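Local coordinates for protein cellulase CEL9M (Clostridium cellulolyticum, PDB 1IA6) that probably hydrolyses internal (1->4)-beta-D-glucosidic linkages of cellulose and related beta-glucans, as a zinc- and calcium-binding endoglucanase of glycoside hydrolase family 9, at residues Thr91-Met94 and Leu95-Leu98; Ala9-Asp12 and Ser13-Phe17; Asp414-Ala417 and Gly418-Gly421; Lys179-Asn182 and Ala183-Leu187; Ala311-Ser314 and Met315-Val319. One frame throughout, in Å; residues are numbered along the deposited sequence.

Contact 1. Residues Thr91-Met94 and Leu95-Leu98; sequences TTKM and LQQL
Lys93 stretches along the first turns of helix 91-107 across Gln96 and Gln97. From CB the chain starts anti to the backbone N (chi1 -175°), bends once at chi2, and then runs straight toward the C-terminal end of the helix. CD passes 3.6 Å from Gln96 OE1, the two side chains crossing at about a right angle. CE comes 3.8 Å from Gln97 NE2, the two chains crossing at a slant. At the tip, NZ donates to a water 3.2 Å away, and the same water donates to Gln96 OE1 at 2.8 Å, a bridge that ties the ammonium to the amide without direct contact. Lys93 also forms a salt bridge with Asp18, Gln96 bonds Asn29, and Gln97 bonds Lys21, Asp18 and Ile14 O, all in the N-terminal part of the chain. On another flank the methyl CG2 of Thr91, whose hydroxyl bonds Asp86, lies side by side with Leu95 CD1 at 4.0 Å, and Met94 CG meets Leu98 CD1 at 4.1 Å. This is a helix of the alpha-helical barrel of family 9 cellulases, one flank held by polar bonds to the N-terminal region and the other packed through Leu95 and Leu98 on helices 64-80 and 152-169.

Contact 2. Residues Ala9-Asp12 and Ser13-Phe17; sequences ALKD and SIIFF
Leu10 overlaps Ile14 one turn further along helix 6-15, its CG 4.1 Å from Ile14 CD1. The two chains meet at a slant, and Ile14 CD1 also lies 3.6 Å from Leu10 O. That oxygen takes two donors. The amide N of Ile14 reaches Leu10 O at 3.2 Å, and the hydroxyl OG of Ser13 donates to it at 2.7 Å, approaching well off the carbonyl direction with a C=O...O angle of 118°. Ser13 can do this because OG sits between its own N and carbonyl carbon (chi1 67°), folded back over the preceding turn, so a buried hydroxyl is satisfied within its own helix. This is the familiar serine back-bond of alpha-helices, here on the N-terminal helix of the family 9 catalytic module, whose Ser13 side packs on helix 413-429. On another side of the helix, Lys11 CG runs beside Ile15 CD1 at 3.8 Å, both side chains heading the same way; the lysine CG touches the end of the isoleucine, which also meets Val31. Beyond Ile15 the backbone pairing continues, with Phe16 N donating to Asp12 O at 3.1 Å and an N-H...O angle of 147°.

Contact 3. Residues Asp414-Ala417 and Gly418-Gly421; sequences DYNA and GLVG
Residues Asp414-Ala417 and Gly418-Gly421 form two consecutive turns of helix 413-429, but the usual i to i+4 pattern is stretched where they join. The distances from Asp414 O to Gly418 N, 4.0 Å, and from Tyr415 O to Leu419 N, 3.6 Å, are both long for helical bonds. A well-formed bond follows, Val420 N to Asn416 O at 3.0 Å and 167°; the next, Gly421 N to Ala417 O, is weak. Side chains contribute little directly. Val420 lays CG2 against Asn416 O at 3.3 Å, because that methyl stands beside its own backbone N. Asn416 ND2 comes 4.2 Å from Leu419 CD2, a loose contact. The polar groups bond to other parts of the chain: the amide of Asn416 is gripped at both ends, its ND2 bonding Gly387 O and Ser13 O and its OD1 accepting from Leu389 N, whereas Asp414 forms a salt bridge with Arg308. Tyr415 lies about 4 Å from Glu410, a predicted active-site residue, measured between nearest side-chain atoms. With its amide committed to three backbone groups, Asn416 is fixed in rotation and joins this buried part of the helix to the N-terminal helix and the loop of Gly387 and Leu389, while the salt bridge probably balances the buried charge of Asp414.

Contact 4. Residues Lys179-Asn182 and Ala183-Leu187; sequences KCLN and AAKEL
Four consecutive i to i+4 bonds carry helix 174-193 regularly from Lys179-Asn182 into Ala183-Leu187, the shortest being Ala184 N to Cys180 O at 2.8 Å. Leu181 and Lys185 make the side-chain contact across the junction. The leucine starts anti to its N, while the lysine starts beside its own N (chi1 -72°) and then runs fully extended back along the helix. As a result Lys185 CG brushes Leu181 O at 3.4 Å and CE reaches Leu181 CG at 4.1 Å. It is therefore the methylene chain of the lysine that meets the leucine, and both residues also touch Leu220 of helix 210-224. The alanines use their short methyls differently: Ala184 CB lies 3.4 Å from Cys180 O and touches Leu162 and Thr163 of helix 152-169, while that of Ala183 touches Leu106 of helix 91-107. Glu186 follows the same pattern as Lys185, its CG 3.2 Å from Asn182 O, and its carboxylate accepts a hydrogen bond from His109. The chemistry is thus largely that of backbone bonds and aliphatic carbon, with alanine methyls and Leu181 on the buried side and the polar ends of Lys179 and Asn182 on the exposed side.

Contact 5. Residues Ala311-Ser314 and Met315-Val319; sequences AAES and MVMLV
Glu313 and Met317 give helix 306-323 its one side-chain contact between these two segments, with the methyl CE of the methionine 3.7 Å from Glu313 OE2. Met317 extends straight beyond CG, whereas Glu313 bends at chi2 (72°), and the bend swings the carboxylate toward the thioether end. Met317 CE also lies 4.1 Å from Glu313 CG, so the methyl rests against both aliphatic and polar parts of the acid. Closer packing is found against the backbone: Val316 CG2 sits 3.3 Å from Ala312 O, and Leu318 CG lies 3.3 Å from Ser314 O. Looser by comparison is the Ala311-Ala312 end, where the two alanines meet the second segment through their carbonyls. No solvent side balances the tight one, since all the touching residues are buried. Two polar side-chain atoms are bonded: Glu313 OE1 to Thr253 OG1, and Ser314 OG to Ala310 O on the preceding turn. Around the helix, Val316 and Met317 pack on Phe284 of helix 274-289, Leu318 on Leu330 and Ala333 of helix 327-341, and Met315 on Ile73, Trp76 and Ser77 of helix 64-80, which places it between several helices of the barrel.

From the N terminus the order is contact 2, contact 1, contact 4, contact 5 and contact 3. Each spans adjoining turns of one continuous stretch, within a helix or at its end, so none closes a long loop, and they follow in series without nesting or crossing. Contact 2 touches both contact 1, where Lys93 CG meets Ile14 CG2 at 3.9 Å, and contact 3, where Phe16 CD2 meets Asn416 CG at 3.4 Å. Contact 3 also touches contact 1 and contact 5, joining the C-terminal helix to helices 6-15, 91-107 and 306-323. Contact 4, on helix 174-193, touches none of the others, its centre about 20 Å from that of contact 1.

Contact 1. Residues Thr91-Met94 and Leu95-Leu98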
loop_
_atom_site.group_PDB
_atom_site.type_symbol
_atom_site.label_atom_id
_atom_site.label_comp_id
_atom_site.label_asym_id
_atom_site.label_seq_id
_atom_site.Cartn_x
_atom_site.Cartn_y
_atom_site.Cartn_z
ATOM N N THR A 91 -12.625 -9.295 -8.346
ATOM C CA THR A 91 -12.667 -9.738 -6.958
ATOM C C THR A 91 -11.818 -10.968 -6.656
ATOM O O THR A 91 -11.112 -11.005 -5.650
ATOM C CB THR A 91 -14.107 -10.016 -6.519
ATOM O OG1 THR A 91 -14.892 -8.835 -6.714
ATOM C CG2 THR A 91 -14.151 -10.402 -5.048
ATOM N N THR A 92 -11.891 -11.974 -7.520
ATOM C CA THR A 92 -11.129 -13.200 -7.314
ATOM C C THR A 92 -9.626 -12.956 -7.261
ATOM O O THR A 92 -8.946 -13.445 -6.359
ATOM C CB THR A 92 -11.425 -14.224 -8.421
ATOM O OG1 THR A 92 -12.818 -14.554 -8.400
ATOM C CG2 THR A 92 -10.602 -15.489 -8.210
ATOM N N LYS A 93 -9.110 -12.204 -8.227
ATOM C CA LYS A 93 -7.683 -11.910 -8.279
ATOM C C LYS A 93 -7.286 -11.061 -7.073
ATOM O O LYS A 93 -6.256 -11.301 -6.449
ATOM C CB LYS A 93 -7.345 -11.168 -9.578
ATOM C CG LYS A 93 -5.854 -10.921 -9.801
ATOM C CD LYS A 93 -5.084 -12.226 -9.948
ATOM C CE LYS A 93 -3.613 -11.962 -10.230
ATOM N NZ LYS A 93 -2.823 -13.212 -10.412
ATOM N N MET A 94 -8.114 -10.074 -6.745
ATOM C CA MET A 94 -7.839 -9.207 -5.605
ATOM C C MET A 94 -7.691 -10.031 -4.324
ATOM O O MET A 94 -6.770 -9.810 -3.536
ATOM C CB MET A 94 -8.968 -8.187 -5.438
ATOM C CG MET A 94 -8.761 -7.220 -4.293
ATOM S SD MET A 94 -7.394 -6.076 -4.599
ATOM C CE MET A 94 -7.839 -4.758 -3.496
ATOM N N LEU A 95 -8.601 -10.979 -4.115
ATOM C CA LEU A 95 -8.549 -11.821 -2.923
ATOM C C LEU A 95 -7.281 -12.664 -2.888
ATOM O O LEU A 95 -6.732 -12.926 -1.817
ATOM C CB LEU A 95 -9.793 -12.717 -2.845
ATOM C CG LEU A 95 -11.068 -11.960 -2.457
ATOM C CD1 LEU A 95 -12.281 -12.869 -2.594
ATOM C CD2 LEU A 95 -10.937 -11.447 -1.036
ATOM N N GLN A 96 -6.814 -13.088 -4.056
ATOM C CA GLN A 96 -5.589 -13.869 -4.116
ATOM C C GLN A 96 -4.401 -13.008 -3.678
ATOM O O GLN A 96 -3.545 -13.475 -2.933
ATOM C CB GLN A 96 -5.359 -14.399 -5.532
ATOM C CG GLN A 96 -6.520 -15.237 -6.050
ATOM C CD GLN A 96 -6.208 -15.935 -7.357
ATOM O OE1 GLN A 96 -5.639 -15.338 -8.268
ATOM N NE2 GLN A 96 -6.590 -17.206 -7.456
ATOM N N GLN A 97 -4.356 -11.754 -4.126
ATOM C CA GLN A 97 -3.251 -10.864 -3.759
ATOM C C GLN A 97 -3.261 -10.638 -2.254
ATOM O O GLN A 97 -2.217 -10.653 -1.601
ATOM C CB GLN A 97 -3.370 -9.510 -4.473
ATOM C CG GLN A 97 -3.591 -9.593 -5.982
ATOM C CD GLN A 97 -2.509 -10.377 -6.698
ATOM O OE1 GLN A 97 -2.239 -11.530 -6.363
ATOM N NE2 GLN A 97 -1.890 -9.759 -7.697
ATOM N N LEU A 98 -4.454 -10.438 -1.707
ATOM C CA LEU A 98 -4.598 -10.205 -0.276
ATOM C C LEU A 98 -4.210 -11.424 0.556
ATOM O O LEU A 98 -3.505 -11.299 1.558
ATOM C CB LEU A 98 -6.037 -9.787 0.046
ATOM C CG LEU A 98 -6.394 -8.379 -0.440
ATOM C CD1 LEU A 98 -7.899 -8.174 -0.416
ATOM C CD2 LEU A 98 -5.698 -7.357 0.442
HETATM O O HOH W 1 -2.981 -14.841 -7.640
#

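Contact 2. Residues Ala9-Asp12 and Ser13-Phe17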
loop_
_atom_site.group_PDB
_atom_site.type_symbol
_atom_site.label_atom_id
_atom_site.label_comp_id
_atom_site.label_asym_id
_atom_site.label_seq_id
_atom_site.Cartn_x
_atom_site.Cartn_y
_atom_site.Cartn_z
ATOM N N ALA A 9 -7.767 -0.184 -16.140
ATOM C CA ALA A 9 -6.710 0.338 -15.278
ATOM C C ALA A 9 -6.758 -0.392 -13.936
ATOM O O ALA A 9 -5.721 -0.742 -13.375
ATOM C CB ALA A 9 -6.888 1.837 -15.070
ATOM N N LEU A 10 -7.964 -0.618 -13.424
ATOM C CA LEU A 10 -8.119 -1.316 -12.152
ATOM C C LEU A 10 -7.519 -2.716 -12.243
ATOM O O LEU A 10 -6.724 -3.111 -11.390
ATOM C CB LEU A 10 -9.596 -1.417 -11.762
ATOM C CG LEU A 10 -9.872 -2.202 -10.475
ATOM C CD1 LEU A 10 -9.150 -1.541 -9.298
ATOM C CD2 LEU A 10 -11.370 -2.256 -10.219
ATOM N N LYS A 11 -7.899 -3.459 -13.278
ATOM C CA LYS A 11 -7.383 -4.809 -13.476
ATOM C C LYS A 11 -5.860 -4.799 -13.503
ATOM O O LYS A 11 -5.213 -5.621 -12.854
ATOM C CB LYS A 11 -7.892 -5.403 -14.791
ATOM C CG LYS A 11 -7.376 -6.821 -15.040
ATOM C CD LYS A 11 -7.742 -7.348 -16.424
ATOM C CE LYS A 11 -6.962 -6.640 -17.521
ATOM N NZ LYS A 11 -7.230 -7.229 -18.868
ATOM N N ASP A 12 -5.289 -3.867 -14.262
ATOM C CA ASP A 12 -3.838 -3.772 -14.358
ATOM C C ASP A 12 -3.179 -3.450 -13.020
ATOM O O ASP A 12 -2.170 -4.048 -12.679
ATOM C CB ASP A 12 -3.420 -2.695 -15.365
ATOM C CG ASP A 12 -3.745 -3.061 -16.799
ATOM O OD1 ASP A 12 -3.925 -4.259 -17.102
ATOM O OD2 ASP A 12 -3.802 -2.136 -17.634
ATOM N N SER A 13 -3.751 -2.509 -12.270
ATOM C CA SER A 13 -3.179 -2.101 -10.985
ATOM C C SER A 13 -3.130 -3.241 -9.970
ATOM O O SER A 13 -2.268 -3.266 -9.088
ATOM C CB SER A 13 -3.952 -0.904 -10.410
ATOM O OG SER A 13 -5.276 -1.256 -10.053
ATOM N N ILE A 14 -4.054 -4.187 -10.097
ATOM C CA ILE A 14 -4.092 -5.339 -9.200
ATOM C C ILE A 14 -3.065 -6.369 -9.668
ATOM O O ILE A 14 -2.370 -6.982 -8.861
ATOM C CB ILE A 14 -5.484 -5.991 -9.197
ATOM C CG1 ILE A 14 -6.512 -5.006 -8.635
ATOM C CG2 ILE A 14 -5.454 -7.287 -8.387
ATOM C CD1 ILE A 14 -7.953 -5.431 -8.868
ATOM N N ILE A 15 -2.978 -6.548 -10.983
ATOM C CA ILE A 15 -2.039 -7.492 -11.584
ATOM C C ILE A 15 -0.590 -7.168 -11.228
ATOM O O ILE A 15 0.239 -8.069 -11.077
ATOM C CB ILE A 15 -2.206 -7.506 -13.123
ATOM C CG1 ILE A 15 -3.394 -8.396 -13.498
ATOM C CG2 ILE A 15 -0.925 -7.968 -13.799
ATOM C CD1 ILE A 15 -3.852 -8.230 -14.947
ATOM N N PHE A 16 -0.290 -5.882 -11.095
ATOM C CA PHE A 16 1.058 -5.436 -10.748
ATOM C C PHE A 16 1.686 -6.225 -9.601
ATOM O O PHE A 16 2.853 -6.599 -9.663
ATOM C CB PHE A 16 1.042 -3.956 -10.354
ATOM C CG PHE A 16 2.274 -3.518 -9.616
ATOM C CD1 PHE A 16 3.487 -3.382 -10.279
ATOM C CD2 PHE A 16 2.231 -3.286 -8.242
ATOM C CE1 PHE A 16 4.641 -3.022 -9.588
ATOM C CE2 PHE A 16 3.377 -2.926 -7.543
ATOM C CZ PHE A 16 4.584 -2.795 -8.216
ATOM N N PHE A 17 0.912 -6.470 -8.550
ATOM C CA PHE A 17 1.433 -7.174 -7.386
ATOM C C PHE A 17 2.062 -8.530 -7.678
ATOM O O PHE A 17 2.943 -8.973 -6.942
ATOM C CB PHE A 17 0.337 -7.271 -6.325
ATOM C CG PHE A 17 -0.020 -5.937 -5.732
ATOM C CD1 PHE A 17 0.772 -5.370 -4.737
ATOM C CD2 PHE A 17 -1.097 -5.208 -6.224
ATOM C CE1 PHE A 17 0.500 -4.096 -4.243
ATOM C CE2 PHE A 17 -1.378 -3.932 -5.738
ATOM C CZ PHE A 17 -0.578 -3.375 -4.747
#

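Contact 3. Residues Asp414-Ala417 and Gly418-Gly421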
loop_
_atom_site.group_PDB
_atom_site.type_symbol
_atom_site.label_atom_id
_atom_site.label_comp_id
_atom_site.label_asym_id
_atom_site.label_seq_id
_atom_site.Cartn_x
_atom_site.Cartn_y
_atom_site.Cartn_z
ATOM N N ASP A 414 3.539 0.304 -1.894
ATOM C CA ASP A 414 2.725 1.382 -1.345
ATOM C C ASP A 414 2.210 2.360 -2.401
ATOM O O ASP A 414 1.198 3.026 -2.192
ATOM C CB ASP A 414 3.471 2.122 -0.221
ATOM C CG ASP A 414 4.565 3.041 -0.730
ATOM O OD1 ASP A 414 5.594 2.545 -1.237
ATOM O OD2 ASP A 414 4.395 4.273 -0.614
ATOM N N TYR A 415 2.892 2.432 -3.538
ATOM C CA TYR A 415 2.458 3.311 -4.624
ATOM C C TYR A 415 1.153 2.760 -5.194
ATOM O O TYR A 415 0.152 3.472 -5.308
ATOM C CB TYR A 415 3.491 3.333 -5.752
ATOM C CG TYR A 415 4.728 4.176 -5.524
ATOM C CD1 TYR A 415 5.164 4.501 -4.240
ATOM C CD2 TYR A 415 5.491 4.611 -6.609
ATOM C CE1 TYR A 415 6.332 5.240 -4.044
ATOM C CE2 TYR A 415 6.658 5.347 -6.426
ATOM C CZ TYR A 415 7.073 5.657 -5.144
ATOM O OH TYR A 415 8.232 6.373 -4.968
ATOM N N ASN A 416 1.174 1.480 -5.558
ATOM C CA ASN A 416 0.001 0.844 -6.139
ATOM C C ASN A 416 -1.168 0.596 -5.202
ATOM O O ASN A 416 -2.310 0.521 -5.652
ATOM C CB ASN A 416 0.392 -0.472 -6.816
ATOM C CG ASN A 416 0.754 -0.278 -8.276
ATOM O OD1 ASN A 416 1.726 0.402 -8.598
ATOM N ND2 ASN A 416 -0.040 -0.863 -9.167
ATOM N N ALA A 417 -0.902 0.473 -3.905
ATOM C CA ALA A 417 -1.985 0.225 -2.956
ATOM C C ALA A 417 -3.064 1.304 -3.067
ATOM O O ALA A 417 -4.250 0.998 -3.196
ATOM C CB ALA A 417 -1.437 0.174 -1.535
ATOM N N GLY A 418 -2.639 2.564 -3.029
ATOM C CA GLY A 418 -3.570 3.674 -3.125
ATOM C C GLY A 418 -4.206 3.806 -4.497
ATOM O O GLY A 418 -5.334 4.290 -4.613
ATOM N N LEU A 419 -3.489 3.383 -5.533
ATOM C CA LEU A 419 -4.003 3.456 -6.899
ATOM C C LEU A 419 -5.186 2.517 -7.058
ATOM O O LEU A 419 -6.210 2.886 -7.632
ATOM C CB LEU A 419 -2.917 3.079 -7.913
ATOM C CG LEU A 419 -3.365 3.049 -9.381
ATOM C CD1 LEU A 419 -3.806 4.446 -9.819
ATOM C CD2 LEU A 419 -2.236 2.556 -10.259
ATOM N N VAL A 420 -5.045 1.294 -6.558
ATOM C CA VAL A 420 -6.135 0.331 -6.654
ATOM C C VAL A 420 -7.390 0.919 -6.014
ATOM O O VAL A 420 -8.477 0.859 -6.587
ATOM C CB VAL A 420 -5.788 -0.994 -5.945
ATOM C CG1 VAL A 420 -6.993 -1.925 -5.967
ATOM C CG2 VAL A 420 -4.606 -1.656 -6.632
ATOM N N GLY A 421 -7.230 1.497 -4.827
ATOM C CA GLY A 421 -8.358 2.084 -4.124
ATOM C C GLY A 421 -9.058 3.213 -4.862
ATOM O O GLY A 421 -10.284 3.217 -4.976
#

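Contact 4. Residues Lys179-Asn182 and Ala183-Leu187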
loop_
_atom_site.group_PDB
_atom_site.type_symbol
_atom_site.label_atom_id
_atom_site.label_comp_id
_atom_site.label_asym_id
_atom_site.label_seq_id
_atom_site.Cartn_x
_atom_site.Cartn_y
_atom_site.Cartn_z
ATOM N N LYS A 179 -9.031 -17.010 11.898
ATOM C CA LYS A 179 -7.617 -17.143 12.223
ATOM C C LYS A 179 -6.976 -15.765 12.055
ATOM O O LYS A 179 -6.127 -15.359 12.846
ATOM C CB LYS A 179 -6.949 -18.157 11.289
ATOM C CG LYS A 179 -5.466 -18.343 11.549
ATOM C CD LYS A 179 -4.873 -19.462 10.697
ATOM C CE LYS A 179 -5.235 -20.842 11.230
ATOM N NZ LYS A 179 -6.693 -21.113 11.188
ATOM N N CYS A 180 -7.401 -15.042 11.024
ATOM C CA CYS A 180 -6.879 -13.699 10.777
ATOM C C CYS A 180 -7.276 -12.737 11.890
ATOM O O CYS A 180 -6.450 -11.957 12.358
ATOM C CB CYS A 180 -7.384 -13.164 9.437
ATOM S SG CYS A 180 -6.578 -13.921 8.009
ATOM N N LEU A 181 -8.539 -12.789 12.312
ATOM C CA LEU A 181 -9.013 -11.905 13.375
ATOM C C LEU A 181 -8.302 -12.193 14.699
ATOM O O LEU A 181 -7.935 -11.267 15.425
ATOM C CB LEU A 181 -10.530 -12.043 13.564
ATOM C CG LEU A 181 -11.167 -11.092 14.587
ATOM C CD1 LEU A 181 -10.972 -9.646 14.138
ATOM C CD2 LEU A 181 -12.654 -11.401 14.728
ATOM N N ASN A 182 -8.115 -13.470 15.028
ATOM C CA ASN A 182 -7.431 -13.804 16.274
ATOM C C ASN A 182 -6.005 -13.257 16.255
ATOM O O ASN A 182 -5.525 -12.731 17.259
ATOM C CB ASN A 182 -7.410 -15.317 16.507
ATOM C CG ASN A 182 -8.774 -15.866 16.888
ATOM O OD1 ASN A 182 -9.605 -15.149 17.444
ATOM N ND2 ASN A 182 -9.002 -17.147 16.611
ATOM N N ALA A 183 -5.330 -13.376 15.117
ATOM C CA ALA A 183 -3.965 -12.860 15.005
ATOM C C ALA A 183 -3.994 -11.339 15.103
ATOM O O ALA A 183 -3.136 -10.735 15.743
ATOM C CB ALA A 183 -3.339 -13.285 13.678
ATOM N N ALA A 184 -4.992 -10.725 14.472
ATOM C CA ALA A 184 -5.128 -9.271 14.491
ATOM C C ALA A 184 -5.278 -8.750 15.918
ATOM O O ALA A 184 -4.725 -7.708 16.268
ATOM C CB ALA A 184 -6.329 -8.848 13.653
ATOM N N LYS A 185 -6.030 -9.476 16.739
ATOM C CA LYS A 185 -6.241 -9.071 18.124
ATOM C C LYS A 185 -4.941 -9.131 18.903
ATOM O O LYS A 185 -4.656 -8.255 19.721
ATOM C CB LYS A 185 -7.271 -9.977 18.802
ATOM C CG LYS A 185 -8.700 -9.761 18.347
ATOM C CD LYS A 185 -9.627 -10.757 19.028
ATOM C CE LYS A 185 -11.072 -10.555 18.612
ATOM N NZ LYS A 185 -11.965 -11.569 19.252
ATOM N N GLU A 186 -4.153 -10.170 18.647
ATOM C CA GLU A 186 -2.884 -10.346 19.346
ATOM C C GLU A 186 -1.831 -9.321 18.943
ATOM O O GLU A 186 -1.095 -8.821 19.791
ATOM C CB GLU A 186 -2.345 -11.756 19.112
ATOM C CG GLU A 186 -3.314 -12.854 19.516
ATOM C CD GLU A 186 -2.716 -14.239 19.374
ATOM O OE1 GLU A 186 -1.939 -14.457 18.419
ATOM O OE2 GLU A 186 -3.032 -15.112 20.207
ATOM N N LEU A 187 -1.753 -9.007 17.654
ATOM C CA LEU A 187 -0.770 -8.035 17.184
ATOM C C LEU A 187 -1.101 -6.647 17.728
ATOM O O LEU A 187 -0.208 -5.872 18.074
ATOM C CB LEU A 187 -0.733 -8.012 15.653
ATOM C CG LEU A 187 -0.268 -9.301 14.966
ATOM C CD1 LEU A 187 -0.292 -9.102 13.456
ATOM C CD2 LEU A 187 1.134 -9.672 15.422
#

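Contact 5. Residues Ala311-Ser314 and Met315-Val319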
loop_
_atom_site.group_PDB
_atom_site.type_symbol
_atom_site.label_atom_id
_atom_site.label_comp_id
_atom_site.label_asym_id
_atom_site.label_seq_id
_atom_site.Cartn_x
_atom_site.Cartn_y
_atom_site.Cartn_z
ATOM N N ALA A 311 -2.828 9.969 -5.627
ATOM C CA ALA A 311 -3.773 8.856 -5.659
ATOM C C ALA A 311 -4.303 8.532 -4.262
ATOM O O ALA A 311 -5.490 8.266 -4.091
ATOM C CB ALA A 311 -3.108 7.620 -6.262
ATOM N N ALA A 312 -3.416 8.550 -3.269
ATOM C CA ALA A 312 -3.799 8.249 -1.890
ATOM C C ALA A 312 -4.806 9.257 -1.330
ATOM O O ALA A 312 -5.796 8.873 -0.707
ATOM C CB ALA A 312 -2.554 8.192 -1.001
ATOM N N GLU A 313 -4.561 10.545 -1.545
ATOM C CA GLU A 313 -5.486 11.557 -1.044
ATOM C C GLU A 313 -6.823 11.415 -1.768
ATOM O O GLU A 313 -7.885 11.526 -1.160
ATOM C CB GLU A 313 -4.916 12.963 -1.267
ATOM C CG GLU A 313 -5.810 14.109 -0.779
ATOM C CD GLU A 313 -5.883 14.229 0.739
ATOM O OE1 GLU A 313 -5.017 13.665 1.443
ATOM O OE2 GLU A 313 -6.805 14.916 1.230
ATOM N N SER A 314 -6.771 11.160 -3.072
ATOM C CA SER A 314 -7.993 11.011 -3.854
ATOM C C SER A 314 -8.821 9.822 -3.367
ATOM O O SER A 314 -10.051 9.884 -3.334
ATOM C CB SER A 314 -7.652 10.853 -5.337
ATOM O OG SER A 314 -7.013 12.024 -5.826
ATOM N N MET A 315 -8.150 8.743 -2.977
ATOM C CA MET A 315 -8.865 7.573 -2.483
ATOM C C MET A 315 -9.633 7.912 -1.203
ATOM O O MET A 315 -10.801 7.545 -1.056
ATOM C CB MET A 315 -7.898 6.418 -2.205
ATOM C CG MET A 315 -8.610 5.174 -1.688
ATOM S SD MET A 315 -7.511 3.933 -1.009
ATOM C CE MET A 315 -8.677 2.974 -0.048
ATOM N N VAL A 316 -8.977 8.606 -0.276
ATOM C CA VAL A 316 -9.618 8.983 0.980
ATOM C C VAL A 316 -10.837 9.865 0.710
ATOM O O VAL A 316 -11.893 9.682 1.318
ATOM C CB VAL A 316 -8.634 9.735 1.907
ATOM C CG1 VAL A 316 -9.334 10.131 3.203
ATOM C CG2 VAL A 316 -7.431 8.849 2.209
ATOM N N MET A 317 -10.693 10.818 -0.205
ATOM C CA MET A 317 -11.803 11.701 -0.544
ATOM C C MET A 317 -12.983 10.920 -1.119
ATOM O O MET A 317 -14.137 11.240 -0.837
ATOM C CB MET A 317 -11.360 12.763 -1.551
ATOM C CG MET A 317 -10.339 13.737 -1.007
ATOM S SD MET A 317 -9.890 14.971 -2.238
ATOM C CE MET A 317 -9.232 16.272 -1.177
ATOM N N LEU A 318 -12.705 9.899 -1.925
ATOM C CA LEU A 318 -13.790 9.108 -2.508
ATOM C C LEU A 318 -14.492 8.227 -1.478
ATOM O O LEU A 318 -15.692 7.968 -1.591
ATOM C CB LEU A 318 -13.277 8.254 -3.672
ATOM C CG LEU A 318 -12.834 9.044 -4.908
ATOM C CD1 LEU A 318 -12.541 8.081 -6.044
ATOM C CD2 LEU A 318 -13.925 10.026 -5.319
ATOM N N VAL A 319 -13.755 7.756 -0.477
ATOM C CA VAL A 319 -14.370 6.937 0.563
ATOM C C VAL A 319 -15.303 7.857 1.347
ATOM O O VAL A 319 -16.428 7.487 1.684
ATOM C CB VAL A 319 -13.311 6.339 1.514
ATOM C CG1 VAL A 319 -13.990 5.602 2.661
ATOM C CG2 VAL A 319 -12.413 5.386 0.742
#